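Local coordinates for protein serine protease inhibitor 2 (Anopheles gambiae, PDB 3PZF) that inhibits clip-domain serine proteases, forming a covalent complex with CLIPB9, and so restrains phenoloxidase activation and melanization in mosquito hemolymph, at residues T110-D115 with A134-V139; A149-W154 with E165-D170; E277-N282 with G364-N369. All coordinates share one frame; numbering follows the deposited sequence.

Interaction 1 of 3, residues T110-D115 with A134-V139; sequences TNFFVD and AMLEKV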
loop_
_atom_site.group_PDB
_atom_site.type_symbol
_atom_site.label_atom_id
_atom_site.label_comp_id
_atom_site.label_asym_id
_atom_site.label_seq_id
_atom_site.Cartn_x
_atom_site.Cartn_y
_atom_site.Cartn_z
ATOM N N THR A 110 -10.902 -4.994 -4.726
ATOM C CA THR A 110 -11.071 -3.887 -5.650
ATOM C C THR A 110 -12.430 -4.033 -6.328
ATOM O O THR A 110 -12.783 -5.121 -6.789
ATOM C CB THR A 110 -9.955 -3.908 -6.753
ATOM O OG1 THR A 110 -8.658 -3.875 -6.159
ATOM C CG2 THR A 110 -10.098 -2.720 -7.728
ATOM N N ASN A 111 -13.186 -2.939 -6.387
ATOM C CA ASN A 111 -14.529 -2.939 -6.973
ATOM C C ASN A 111 -14.794 -1.635 -7.726
ATOM O O ASN A 111 -14.568 -0.556 -7.179
ATOM C CB ASN A 111 -15.578 -3.074 -5.847
ATOM C CG ASN A 111 -16.925 -3.606 -6.331
ATOM O OD1 ASN A 111 -17.332 -3.395 -7.477
ATOM N ND2 ASN A 111 -17.643 -4.277 -5.427
ATOM N N PHE A 112 -15.299 -1.731 -8.951
ATOM C CA PHE A 112 -15.937 -0.586 -9.596
ATOM C C PHE A 112 -17.414 -0.581 -9.187
ATOM O O PHE A 112 -18.107 -1.568 -9.385
ATOM C CB PHE A 112 -15.931 -0.692 -11.108
ATOM C CG PHE A 112 -14.576 -0.574 -11.755
ATOM C CD1 PHE A 112 -14.165 0.628 -12.316
ATOM C CD2 PHE A 112 -13.763 -1.691 -11.897
ATOM C CE1 PHE A 112 -12.922 0.715 -12.954
ATOM C CE2 PHE A 112 -12.549 -1.606 -12.561
ATOM C CZ PHE A 112 -12.137 -0.402 -13.094
ATOM N N PHE A 113 -17.885 0.521 -8.624
ATOM C CA PHE A 113 -19.313 0.698 -8.326
ATOM C C PHE A 113 -19.905 1.596 -9.415
ATOM O O PHE A 113 -19.570 2.778 -9.513
ATOM C CB PHE A 113 -19.481 1.304 -6.926
ATOM C CG PHE A 113 -19.035 0.384 -5.805
ATOM C CD1 PHE A 113 -19.874 -0.625 -5.357
ATOM C CD2 PHE A 113 -17.764 0.496 -5.231
ATOM C CE1 PHE A 113 -19.488 -1.476 -4.353
ATOM C CE2 PHE A 113 -17.370 -0.360 -4.216
ATOM C CZ PHE A 113 -18.225 -1.347 -3.777
ATOM N N VAL A 114 -20.787 1.026 -10.239
ATOM C CA VAL A 114 -21.154 1.626 -11.504
ATOM C C VAL A 114 -22.612 2.006 -11.419
ATOM O O VAL A 114 -23.405 1.223 -10.914
ATOM C CB VAL A 114 -20.932 0.616 -12.659
ATOM C CG1 VAL A 114 -21.289 1.222 -13.972
ATOM C CG2 VAL A 114 -19.443 0.144 -12.683
ATOM N N ASP A 115 -22.953 3.206 -11.895
ATOM C CA ASP A 115 -24.342 3.711 -11.853
ATOM C C ASP A 115 -25.288 2.815 -12.659
ATOM O O ASP A 115 -24.854 2.122 -13.585
ATOM C CB ASP A 115 -24.408 5.159 -12.375
ATOM C CG ASP A 115 -25.618 5.937 -11.834
ATOM O OD1 ASP A 115 -26.343 5.428 -10.958
ATOM O OD2 ASP A 115 -25.841 7.081 -12.278
ATOM N N ALA A 134 -10.544 -8.350 -9.233
ATOM C CA ALA A 134 -11.414 -7.186 -9.076
ATOM C C ALA A 134 -12.819 -7.494 -9.595
ATOM O O ALA A 134 -13.001 -8.374 -10.450
ATOM C CB ALA A 134 -10.829 -6.016 -9.850
ATOM N N MET A 135 -13.816 -6.755 -9.107
ATOM C CA MET A 135 -15.193 -6.981 -9.540
ATOM C C MET A 135 -15.880 -5.655 -9.853
ATOM O O MET A 135 -15.318 -4.588 -9.593
ATOM C CB MET A 135 -15.962 -7.741 -8.461
ATOM C CG MET A 135 -15.459 -9.162 -8.268
ATOM S SD MET A 135 -16.488 -10.175 -7.182
ATOM C CE MET A 135 -15.421 -10.317 -5.739
ATOM N N LEU A 136 -17.068 -5.751 -10.452
ATOM C CA LEU A 136 -17.908 -4.601 -10.729
ATOM C C LEU A 136 -19.308 -4.886 -10.221
ATOM O O LEU A 136 -19.852 -5.973 -10.433
ATOM C CB LEU A 136 -17.954 -4.314 -12.235
ATOM C CG LEU A 136 -16.564 -4.103 -12.852
ATOM C CD1 LEU A 136 -16.015 -5.400 -13.476
ATOM C CD2 LEU A 136 -16.596 -3.000 -13.892
ATOM N N GLU A 137 -19.894 -3.880 -9.598
ATOM C CA GLU A 137 -21.239 -3.979 -9.024
ATOM C C GLU A 137 -22.067 -2.762 -9.416
ATOM O O GLU A 137 -21.544 -1.658 -9.483
ATOM C CB GLU A 137 -21.076 -4.026 -7.511
ATOM C CG GLU A 137 -22.319 -4.326 -6.715
ATOM C CD GLU A 137 -21.987 -4.496 -5.242
ATOM O OE1 GLU A 137 -22.796 -4.068 -4.400
ATOM O OE2 GLU A 137 -20.908 -5.055 -4.937
ATOM N N LYS A 138 -23.365 -2.954 -9.643
ATOM C CA LYS A 138 -24.265 -1.858 -10.010
ATOM C C LYS A 138 -24.853 -1.223 -8.755
ATOM O O LYS A 138 -25.261 -1.912 -7.830
ATOM C CB LYS A 138 -25.414 -2.357 -10.899
ATOM C CG LYS A 138 -24.990 -3.221 -12.082
ATOM C CD LYS A 138 -23.953 -2.529 -12.973
ATOM C CE LYS A 138 -24.498 -1.252 -13.601
ATOM N NZ LYS A 138 -25.710 -1.483 -14.423
ATOM N N VAL A 139 -24.877 0.100 -8.728
ATOM C CA VAL A 139 -25.512 0.845 -7.657
ATOM C C VAL A 139 -26.282 1.985 -8.282
ATOM O O VAL A 139 -26.185 2.218 -9.484
ATOM C CB VAL A 139 -24.475 1.439 -6.696
ATOM C CG1 VAL A 139 -23.644 0.326 -6.052
ATOM C CG2 VAL A 139 -23.570 2.419 -7.436
#
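Lys138 curls over Val114 and Asp115. Its CB sits 4.1 Å from Val114 O. The chain then turns in the same sense at each remaining bond, starting at chi2 (-55°), and this coil folds CE back to 3.4 Å from Asp115 O. CE also passes 4.1 Å from Val114 CG1, where the two side chains cross at a slant. At the tip, NZ is hydrogen-bonded to the backbone oxygens of Asp116 and Ile118, which follow segment 110-115 in the chain.

The two strands run parallel, and five backbone hydrogen bonds join them. Glu137 is held through both backbone polar atoms: its N gives to Phe112 O, and its O accepts from Val114 N at 2.9 Å. On the face of Lys138, Leu136 lies alongside Phe112 and points the same way, with CD2 3.7 Å from Phe112 CB. On the other face, Val139 CG1 meets Phe113 CD1 at 3.9 Å.

These are parallel strands of serpin sheet A, with 134-139 following helix 122-132. Helix 144-158 covers the Phe113 and Val139 face, where Trp154 meets the Phe113 ring edge-to-face. Helices 45-58 and 122-132 pack on the face of Phe112. Strand 177-188 continues the sheet beyond 110-115, in antiparallel pairing.

Interaction 2 of 3, residues A149-W154 with E165-D170; sequences ATINNW and EIVTPD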
loop_
_atom_site.group_PDB
_atom_site.type_symbol
_atom_site.label_atom_id
_atom_site.label_comp_id
_atom_site.label_asym_id
_atom_site.label_seq_id
_atom_site.Cartn_x
_atom_site.Cartn_y
_atom_site.Cartn_z
ATOM N N ALA A 149 -23.771 3.134 1.920
ATOM C CA ALA A 149 -23.964 1.949 2.752
ATOM C C ALA A 149 -23.474 0.696 2.031
ATOM O O ALA A 149 -22.823 -0.166 2.623
ATOM C CB ALA A 149 -25.441 1.804 3.123
ATOM N N THR A 150 -23.784 0.596 0.748
ATOM C CA THR A 150 -23.385 -0.570 -0.010
ATOM C C THR A 150 -21.859 -0.644 -0.082
ATOM O O THR A 150 -21.269 -1.688 0.184
ATOM C CB THR A 150 -23.989 -0.544 -1.408
ATOM O OG1 THR A 150 -25.424 -0.627 -1.303
ATOM C CG2 THR A 150 -23.476 -1.714 -2.215
ATOM N N ILE A 151 -21.228 0.469 -0.439
ATOM C CA ILE A 151 -19.776 0.510 -0.562
ATOM C C ILE A 151 -19.105 0.239 0.789
ATOM O O ILE A 151 -18.145 -0.516 0.868
ATOM C CB ILE A 151 -19.308 1.857 -1.144
ATOM C CG1 ILE A 151 -19.788 1.971 -2.602
ATOM C CG2 ILE A 151 -17.757 1.975 -1.050
ATOM C CD1 ILE A 151 -19.618 3.335 -3.213
ATOM N N ASN A 152 -19.627 0.834 1.858
ATOM C CA ASN A 152 -19.015 0.667 3.168
ATOM C C ASN A 152 -19.162 -0.754 3.700
ATOM O O ASN A 152 -18.223 -1.294 4.286
ATOM C CB ASN A 152 -19.543 1.718 4.145
ATOM C CG ASN A 152 -19.082 3.113 3.773
ATOM O OD1 ASN A 152 -18.027 3.276 3.157
ATOM N ND2 ASN A 152 -19.857 4.113 4.130
ATOM N N ASN A 153 -20.299 -1.388 3.445
ATOM C CA ASN A 153 -20.476 -2.768 3.871
ATOM C C ASN A 153 -19.544 -3.690 3.078
ATOM O O ASN A 153 -19.077 -4.695 3.588
ATOM C CB ASN A 153 -21.940 -3.203 3.733
ATOM C CG ASN A 153 -22.862 -2.474 4.709
ATOM O OD1 ASN A 153 -22.401 -1.801 5.640
ATOM N ND2 ASN A 153 -24.170 -2.613 4.507
ATOM N N TRP A 154 -19.262 -3.326 1.830
ATOM C CA TRP A 154 -18.353 -4.097 1.003
ATOM C C TRP A 154 -16.940 -3.990 1.576
ATOM O O TRP A 154 -16.197 -4.976 1.636
ATOM C CB TRP A 154 -18.412 -3.594 -0.444
ATOM C CG TRP A 154 -17.452 -4.266 -1.367
ATOM C CD1 TRP A 154 -17.664 -5.404 -2.102
ATOM C CD2 TRP A 154 -16.122 -3.839 -1.659
ATOM N NE1 TRP A 154 -16.531 -5.718 -2.823
ATOM C CE2 TRP A 154 -15.572 -4.766 -2.577
ATOM C CE3 TRP A 154 -15.340 -2.761 -1.236
ATOM C CZ2 TRP A 154 -14.289 -4.642 -3.076
ATOM C CZ3 TRP A 154 -14.062 -2.637 -1.741
ATOM C CH2 TRP A 154 -13.544 -3.574 -2.642
ATOM N N GLU A 165 -15.604 1.775 6.733
ATOM C CA GLU A 165 -16.188 2.735 5.806
ATOM C C GLU A 165 -15.107 3.462 5.055
ATOM O O GLU A 165 -13.965 3.575 5.513
ATOM C CB GLU A 165 -17.050 3.767 6.536
ATOM C CG GLU A 165 -16.244 4.759 7.353
ATOM C CD GLU A 165 -15.790 4.178 8.684
ATOM O OE1 GLU A 165 -14.653 4.476 9.130
ATOM O OE2 GLU A 165 -16.587 3.428 9.290
ATOM N N ILE A 166 -15.483 3.984 3.901
ATOM C CA ILE A 166 -14.529 4.685 3.079
ATOM C C ILE A 166 -15.148 5.898 2.394
ATOM O O ILE A 166 -14.433 6.801 1.985
ATOM C CB ILE A 166 -13.910 3.726 2.058
ATOM C CG1 ILE A 166 -12.715 4.372 1.362
ATOM C CG2 ILE A 166 -14.948 3.287 1.020
ATOM C CD1 ILE A 166 -11.865 3.343 0.587
ATOM N N VAL A 167 -16.474 5.951 2.290
ATOM C CA VAL A 167 -17.098 7.101 1.644
ATOM C C VAL A 167 -18.294 7.607 2.452
ATOM O O VAL A 167 -18.858 6.890 3.266
ATOM C CB VAL A 167 -17.594 6.780 0.205
ATOM C CG1 VAL A 167 -16.437 6.375 -0.717
ATOM C CG2 VAL A 167 -18.686 5.704 0.234
ATOM N N THR A 168 -18.651 8.863 2.238
ATOM C CA THR A 168 -19.905 9.407 2.760
ATOM C C THR A 168 -20.776 9.762 1.565
ATOM O O THR A 168 -20.269 9.857 0.454
ATOM C CB THR A 168 -19.657 10.679 3.589
ATOM O OG1 THR A 168 -19.110 11.696 2.740
ATOM C CG2 THR A 168 -18.703 10.397 4.751
ATOM N N PRO A 169 -22.086 9.960 1.771
ATOM C CA PRO A 169 -22.895 10.404 0.632
ATOM C C PRO A 169 -22.271 11.601 -0.107
ATOM O O PRO A 169 -22.337 11.673 -1.340
ATOM C CB PRO A 169 -24.229 10.782 1.284
ATOM C CG PRO A 169 -24.320 9.852 2.469
ATOM C CD PRO A 169 -22.902 9.720 2.978
ATOM N N ASP A 170 -21.650 12.513 0.636
ATOM C CA ASP A 170 -21.090 13.729 0.047
ATOM C C ASP A 170 -19.932 13.442 -0.915
ATOM O O ASP A 170 -19.742 14.167 -1.893
ATOM C CB ASP A 170 -20.635 14.700 1.152
ATOM C CG ASP A 170 -21.784 15.516 1.723
ATOM O OD1 ASP A 170 -22.686 15.899 0.950
ATOM O OD2 ASP A 170 -21.786 15.777 2.945
#
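Asn152 holds the 165-170 segment with three hydrogen bonds, all made by its side-chain amide to backbone atoms. OD1 accepts two of them. The shorter, from Ile166 N at 2.7 Å, comes in 45° above the carbonyl plane. The second, from Val167 N at 3.2 Å, lies in that plane, on a lone pair. ND2 completes the set by giving to Val167 O at 3.1 Å. This last bond is nearly straight (172°), and its acceptor lies in the plane of the amide. Asn152 therefore grips both the N and the O of Val167, and the three bonds together fix the rotation of the amide. Its chi1 of -68° sets CG beside the backbone N and carries the amide across to the loop.

Van der Waals packing adds to this grip. Glu165 CB rests 3.5 Å from Asn152 CG, while the rest of the Glu165 side chain turns off from the helix.

The apolar contacts lie one residue back on the helix. Ile151 CG2 meets Ile166 CG2 at 3.7 Å, the two side chains crossing at a slant. Val167 CG2 is 4.1 Å from the same Ile151 methyl, and here the side chains are nearly perpendicular. Ile151 and Ile166 both reach Val180 of strand 177-188, and Ile166 and Val167 touch Phe334 of strand 332-341.

The arrangement belongs to the serpin fold: helix 144-158 corresponds to helix F, which lies across sheet A, and the segment that leads from it back to the next sheet strand is tied against its side.

Interaction 3 of 3, residues E277-N282 with G364-N369; sequences EENEVN and GVQIFN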
loop_
_atom_site.group_PDB
_atom_site.type_symbol
_atom_site.label_atom_id
_atom_site.label_comp_id
_atom_site.label_asym_id
_atom_site.label_seq_id
_atom_site.Cartn_x
_atom_site.Cartn_y
_atom_site.Cartn_z
ATOM N N GLU A 277 22.958 -6.610 6.045
ATOM C CA GLU A 277 23.320 -7.983 6.336
ATOM C C GLU A 277 22.881 -8.337 7.749
ATOM O O GLU A 277 22.567 -7.463 8.551
ATOM C CB GLU A 277 24.839 -8.192 6.167
ATOM C CG GLU A 277 25.686 -7.264 7.008
ATOM C CD GLU A 277 27.183 -7.410 6.705
ATOM O OE1 GLU A 277 27.550 -8.325 5.928
ATOM O OE2 GLU A 277 27.983 -6.606 7.236
ATOM N N GLU A 278 22.826 -9.627 8.047
ATOM C CA GLU A 278 22.407 -10.061 9.380
ATOM C C GLU A 278 23.362 -9.574 10.454
ATOM O O GLU A 278 24.576 -9.859 10.429
ATOM C CB GLU A 278 22.321 -11.584 9.461
ATOM C CG GLU A 278 21.103 -12.186 8.814
ATOM C CD GLU A 278 20.779 -13.553 9.384
ATOM O OE1 GLU A 278 21.342 -13.903 10.451
ATOM O OE2 GLU A 278 19.966 -14.276 8.768
ATOM N N ASN A 279 22.795 -8.872 11.429
ATOM C CA ASN A 279 23.556 -8.319 12.552
ATOM C C ASN A 279 22.811 -8.616 13.866
ATOM O O ASN A 279 21.593 -8.833 13.860
ATOM C CB ASN A 279 23.633 -6.792 12.429
ATOM C CG ASN A 279 24.683 -6.315 11.446
ATOM O OD1 ASN A 279 24.399 -6.062 10.256
ATOM N ND2 ASN A 279 25.893 -6.123 11.950
ATOM N N GLU A 280 23.518 -8.597 14.994
ATOM C CA GLU A 280 22.831 -8.549 16.281
ATOM C C GLU A 280 22.304 -7.131 16.433
ATOM O O GLU A 280 23.072 -6.187 16.292
ATOM C CB GLU A 280 23.809 -8.868 17.408
ATOM C CG GLU A 280 23.815 -10.325 17.803
ATOM C CD GLU A 280 22.562 -10.700 18.575
ATOM O OE1 GLU A 280 22.061 -9.850 19.350
ATOM O OE2 GLU A 280 22.073 -11.838 18.404
ATOM N N VAL A 281 21.005 -6.961 16.701
ATOM C CA VAL A 281 20.448 -5.619 16.796
ATOM C C VAL A 281 19.513 -5.551 17.981
ATOM O O VAL A 281 18.732 -6.469 18.198
ATOM C CB VAL A 281 19.620 -5.236 15.559
ATOM C CG1 VAL A 281 19.224 -3.730 15.592
ATOM C CG2 VAL A 281 20.381 -5.583 14.275
ATOM N N ASN A 282 19.608 -4.473 18.742
ATOM C CA ASN A 282 18.592 -4.185 19.757
ATOM C C ASN A 282 17.582 -3.229 19.150
ATOM O O ASN A 282 17.940 -2.106 18.774
ATOM C CB ASN A 282 19.185 -3.570 21.022
ATOM C CG ASN A 282 18.122 -3.409 22.110
ATOM O OD1 ASN A 282 17.346 -2.463 22.088
ATOM N ND2 ASN A 282 18.073 -4.359 23.036
ATOM N N GLY A 364 28.853 -7.136 20.055
ATOM C CA GLY A 364 28.723 -6.101 19.046
ATOM C C GLY A 364 27.315 -5.695 18.639
ATOM O O GLY A 364 27.063 -5.463 17.469
ATOM N N VAL A 365 26.403 -5.547 19.592
ATOM C CA VAL A 365 25.013 -5.225 19.229
ATOM C C VAL A 365 24.819 -3.809 18.652
ATOM O O VAL A 365 25.264 -2.830 19.233
ATOM C CB VAL A 365 24.094 -5.380 20.455
ATOM C CG1 VAL A 365 22.646 -5.195 20.054
ATOM C CG2 VAL A 365 24.290 -6.757 21.088
ATOM N N GLN A 366 24.078 -3.705 17.549
ATOM C CA GLN A 366 23.778 -2.418 16.935
ATOM C C GLN A 366 22.455 -1.970 17.565
ATOM O O GLN A 366 21.661 -2.809 17.943
ATOM C CB GLN A 366 23.575 -2.564 15.422
ATOM C CG GLN A 366 24.777 -3.218 14.713
ATOM C CD GLN A 366 26.065 -2.493 15.057
ATOM O OE1 GLN A 366 26.944 -3.019 15.767
ATOM N NE2 GLN A 366 26.164 -1.253 14.600
ATOM N N ILE A 367 22.216 -0.673 17.672
ATOM C CA ILE A 367 21.004 -0.178 18.343
ATOM C C ILE A 367 20.127 0.540 17.351
ATOM O O ILE A 367 20.572 1.487 16.727
ATOM C CB ILE A 367 21.339 0.831 19.464
ATOM C CG1 ILE A 367 22.232 0.181 20.519
ATOM C CG2 ILE A 367 20.046 1.396 20.089
ATOM C CD1 ILE A 367 21.608 -1.003 21.177
ATOM N N PHE A 368 18.866 0.101 17.231
ATOM C CA PHE A 368 17.896 0.717 16.336
ATOM C C PHE A 368 16.760 1.179 17.251
ATOM O O PHE A 368 16.012 0.360 17.753
ATOM C CB PHE A 368 17.356 -0.324 15.358
ATOM C CG PHE A 368 16.379 0.215 14.334
ATOM C CD1 PHE A 368 16.828 0.610 13.085
ATOM C CD2 PHE A 368 15.003 0.287 14.599
ATOM C CE1 PHE A 368 15.926 1.073 12.107
ATOM C CE2 PHE A 368 14.119 0.743 13.614
ATOM C CZ PHE A 368 14.598 1.154 12.391
ATOM N N ASN A 369 16.663 2.476 17.483
ATOM C CA ASN A 369 15.716 2.991 18.473
ATOM C C ASN A 369 14.817 4.005 17.812
ATOM O O ASN A 369 15.182 5.179 17.692
ATOM C CB ASN A 369 16.460 3.613 19.669
ATOM C CG ASN A 369 15.507 4.175 20.740
ATOM O OD1 ASN A 369 14.275 3.997 20.699
ATOM N ND2 ASN A 369 16.089 4.878 21.709
#
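Gln366 O is approached by three groups of strand 277-282. Asn282 N gives it a hydrogen bond of 2.8 Å, nearly in line with the carbonyl. Val281 CA makes a CA-H...O contact with the same oxygen at 3.3 Å, and Val281 CG1 sits 3.5 Å from it. Asn282 also uses its own carbonyl: its O accepts from Phe368 N at 2.8 Å, in a bond that is almost straight (177°). One step earlier, Gln366 N gives to Glu280 O at 3.0 Å. This bond is straight at the hydrogen too, but its donor is tilted out of the carbonyl plane. Asn282 thus bonds to the residues on either side of Ile367, through its N to Gln366 and its O to Phe368, as in parallel pairing; Val281 lies opposite Gln366 and Asn282 opposite Ile367.

In serpin terms these strands correspond to s2C and s1C of sheet C. Segment 364-369 follows closely after the inferred reactive bond, Lys359-Phe360, and so ties the C-terminal end of the reactive centre loop to the body. Strand 211-227 pairs antiparallel with 277-282, through backbone bonds such as that between Val281 and Gly220.

On one face, Val281 CG1 meets Phe368 CB at 3.9 Å, the side chains crossing at a slant. The Phe368 ring points off from 277-282, against Leu235, Phe248 and Leu250.

Just before strand 366-369, Val365 has CG1 anti to its own N (chi1 -174°), which lays this methyl over the 281-282 backbone, 3.4 Å from Asn282 N and 3.9 Å from Asn282 CB. The amide of Asn282 has its polar partner beyond the pair: ND2 is hydrogen-bonded to Asn219 OD1 of strand 211-227. Asn282 is a predicted N-glycosylation site, but it carries no glycan in this crystal.

Interactions 1 and 2 are neighbours, with centres 13 Å apart. Strand 134-139 is followed in the chain by helix 144-158, which folds back over the strand pair. Phe113 CD2 lies 3.6 Å from Ile151 CG1, and Thr110 N lies 3.7 Å from Trp154 CH2. Ile151 thus belongs to both packing zones, between the sheet strand and the loop. Interaction 3 is at the far side of the chain's centre. Its nearest atoms are about 30 Å from interaction 1 and about 29 Å from interaction 2, so neither touches it. Of the three contacts it lies nearest in sequence to the inferred reactive bond, Lys359-Phe360; residues 355-362, which span it, are not modelled.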